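Local coordinates for ribosome-associated protein Y (PSrp-1) (Clostridium acetobutylicum, PDB 3KA5) that probably helps join active 70S ribosomes into translationally inactive 100S dimers in stationary phase, this chain being the C-terminal domain of the long-form hibernation factor, at residues 16-21 against 28-33. Residues are numbered along the deposited sequence; the frame is centred on the assembly and turned at random.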
loop_
_atom_site.group_PDB
_atom_site.type_symbol
_atom_site.label_atom_id
_atom_site.label_comp_id
_atom_site.label_asym_id
_atom_site.label_seq_id
_atom_site.Cartn_x
_atom_site.Cartn_y
_atom_site.Cartn_z
ATOM N N GLU B 16 -14.443 0.655 -3.796
ATOM C CA GLU B 16 -15.053 -0.450 -4.541
ATOM C C GLU B 16 -14.409 -0.585 -5.915
ATOM O O GLU B 16 -14.131 -1.692 -6.384
ATOM C CB GLU B 16 -16.562 -0.229 -4.735
ATOM C CG GLU B 16 -17.426 -0.393 -3.496
ATOM C CD GLU B 16 -17.342 0.792 -2.548
ATOM O OE1 GLU B 16 -16.919 1.888 -2.979
ATOM O OE2 GLU B 16 -17.719 0.628 -1.366
ATOM N N GLU B 17 -14.193 0.544 -6.578
ATOM C CA GLU B 17 -13.570 0.497 -7.890
ATOM C C GLU B 17 -12.140 -0.013 -7.748
ATOM O O GLU B 17 -11.638 -0.706 -8.629
ATOM C CB GLU B 17 -13.544 1.879 -8.549
ATOM C CG GLU B 17 -13.061 1.820 -9.998
ATOM C CD GLU B 17 -12.905 3.190 -10.630
ATOM O OE1 GLU B 17 -13.682 4.096 -10.279
ATOM O OE2 GLU B 17 -12.010 3.352 -11.491
ATOM N N ALA B 18 -11.482 0.334 -6.642
ATOM C CA ALA B 18 -10.111 -0.115 -6.425
ATOM C C ALA B 18 -10.053 -1.634 -6.272
ATOM O O ALA B 18 -9.142 -2.284 -6.791
ATOM C CB ALA B 18 -9.512 0.564 -5.181
ATOM N N VAL B 19 -11.012 -2.207 -5.546
ATOM C CA VAL B 19 -11.028 -3.657 -5.371
ATOM C C VAL B 19 -11.248 -4.342 -6.712
ATOM O O VAL B 19 -10.617 -5.355 -7.020
ATOM C CB VAL B 19 -12.140 -4.105 -4.393
ATOM C CG1 VAL B 19 -12.270 -5.618 -4.407
ATOM C CG2 VAL B 19 -11.816 -3.626 -2.996
ATOM N N LEU B 20 -12.148 -3.784 -7.514
ATOM C CA LEU B 20 -12.439 -4.338 -8.834
ATOM C C LEU B 20 -11.189 -4.276 -9.711
ATOM O O LEU B 20 -10.823 -5.258 -10.359
ATOM C CB LEU B 20 -13.586 -3.549 -9.475
ATOM C CG LEU B 20 -14.055 -3.894 -10.891
ATOM C CD1 LEU B 20 -14.376 -5.378 -11.007
ATOM C CD2 LEU B 20 -15.288 -3.043 -11.214
ATOM N N GLU B 21 -10.538 -3.116 -9.722
ATOM C CA GLU B 21 -9.317 -2.916 -10.504
ATOM C C GLU B 21 -8.224 -3.877 -10.073
ATOM O O GLU B 21 -7.510 -4.448 -10.907
ATOM C CB GLU B 21 -8.806 -1.484 -10.335
ATOM C CG GLU B 21 -9.545 -0.458 -11.156
ATOM C CD GLU B 21 -9.401 -0.709 -12.639
ATOM O OE1 GLU B 21 -8.257 -0.889 -13.102
ATOM O OE2 GLU B 21 -10.425 -0.725 -13.341
ATOM N N ASN B 28 -2.351 -8.531 -5.749
ATOM C CA ASN B 28 -2.677 -8.926 -4.375
ATOM C C ASN B 28 -2.913 -7.717 -3.473
ATOM O O ASN B 28 -3.447 -7.843 -2.374
ATOM C CB ASN B 28 -1.550 -9.793 -3.798
ATOM C CG ASN B 28 -1.469 -11.163 -4.457
ATOM O OD1 ASN B 28 -0.483 -11.884 -4.298
ATOM N ND2 ASN B 28 -2.513 -11.532 -5.189
ATOM N N PHE B 29 -2.479 -6.548 -3.925
ATOM C CA PHE B 29 -2.710 -5.314 -3.190
ATOM C C PHE B 29 -2.741 -4.225 -4.251
ATOM O O PHE B 29 -2.220 -4.423 -5.346
ATOM C CB PHE B 29 -1.623 -5.075 -2.134
ATOM C CG PHE B 29 -0.294 -4.682 -2.690
ATOM C CD1 PHE B 29 -0.015 -3.352 -2.986
ATOM C CD2 PHE B 29 0.691 -5.636 -2.888
ATOM C CE1 PHE B 29 1.243 -2.977 -3.470
ATOM C CE2 PHE B 29 1.951 -5.272 -3.372
ATOM C CZ PHE B 29 2.223 -3.941 -3.661
ATOM N N PHE B 30 -3.359 -3.094 -3.946
ATOM C CA PHE B 30 -3.492 -2.031 -4.944
ATOM C C PHE B 30 -3.495 -0.675 -4.246
ATOM O O PHE B 30 -4.311 -0.426 -3.355
ATOM C CB PHE B 30 -4.807 -2.270 -5.712
ATOM C CG PHE B 30 -5.001 -1.391 -6.920
ATOM C CD1 PHE B 30 -4.325 -1.652 -8.110
ATOM C CD2 PHE B 30 -5.907 -0.341 -6.884
ATOM C CE1 PHE B 30 -4.568 -0.881 -9.248
ATOM C CE2 PHE B 30 -6.152 0.431 -8.011
ATOM C CZ PHE B 30 -5.484 0.161 -9.193
ATOM N N VAL B 31 -2.562 0.192 -4.636
ATOM C CA VAL B 31 -2.443 1.523 -4.052
ATOM C C VAL B 31 -3.251 2.499 -4.893
ATOM O O VAL B 31 -3.153 2.492 -6.120
ATOM C CB VAL B 31 -0.966 1.991 -4.040
ATOM C CG1 VAL B 31 -0.847 3.337 -3.346
ATOM C CG2 VAL B 31 -0.098 0.944 -3.354
ATOM N N PHE B 32 -4.048 3.342 -4.249
ATOM C CA PHE B 32 -4.855 4.296 -4.997
ATOM C C PHE B 32 -5.189 5.545 -4.198
ATOM O O PHE B 32 -5.090 5.565 -2.970
ATOM C CB PHE B 32 -6.157 3.631 -5.463
ATOM C CG PHE B 32 -7.142 3.363 -4.349
ATOM C CD1 PHE B 32 -8.314 4.097 -4.253
ATOM C CD2 PHE B 32 -6.895 2.370 -3.401
ATOM C CE1 PHE B 32 -9.233 3.857 -3.227
ATOM C CE2 PHE B 32 -7.806 2.120 -2.370
ATOM C CZ PHE B 32 -8.977 2.865 -2.286
ATOM N N GLN B 33 -5.579 6.590 -4.913
ATOM C CA GLN B 33 -5.971 7.846 -4.292
ATOM C C GLN B 33 -7.469 7.704 -4.065
ATOM O O GLN B 33 -8.227 7.624 -5.026
ATOM C CB GLN B 33 -5.694 9.005 -5.253
ATOM C CG GLN B 33 -6.217 10.351 -4.797
ATOM C CD GLN B 33 -5.315 11.009 -3.781
ATOM O OE1 GLN B 33 -5.103 10.484 -2.689
ATOM N NE2 GLN B 33 -4.774 12.169 -4.137
#
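A18 on the helix faces F30 and F32 on the strand: the axes of helix 16-21 and strand 29-33 come within 8.6 Å, their N-to-C directions 138° apart, roughly antiparallel but strongly skewed, with the CA atoms of A18 and F32 7.0 Å from each other. The A18 methyl sits almost exactly above the middle of the F32 ring, CB lying 3.5 Å from the ring centroid and 5° off its normal, a CH-pi contact. The small side chain of alanine suits this place, since it lets the helix backbone come down close to a flat aromatic face. F32 meets the methyl because its CG is tucked between the backbone N and the carbonyl carbon (chi1 71°). F30, whose CG is instead anti to the backbone N, places its ring obliquely against residues three apart on the helix, CD2 3.8 Å from A18 O and CZ 3.9 Å from E21 CB. E21 offers its CB to that ring; glutamate suits this partly exposed border because its methylenes can lie on apolar carbon while the carboxylate can reach toward solvent. M22 and L25 of helix 15-25 also touch F30, while V43 of strand 39-45 touches both phenylalanines and L53 of strand 51-55 reaches F32. The helix therefore packs on one face of the three-stranded antiparallel sheet, whereas V31 points away from it, and both V31 and F29 meet the second subunit, F29 stacking on F29 of that chain.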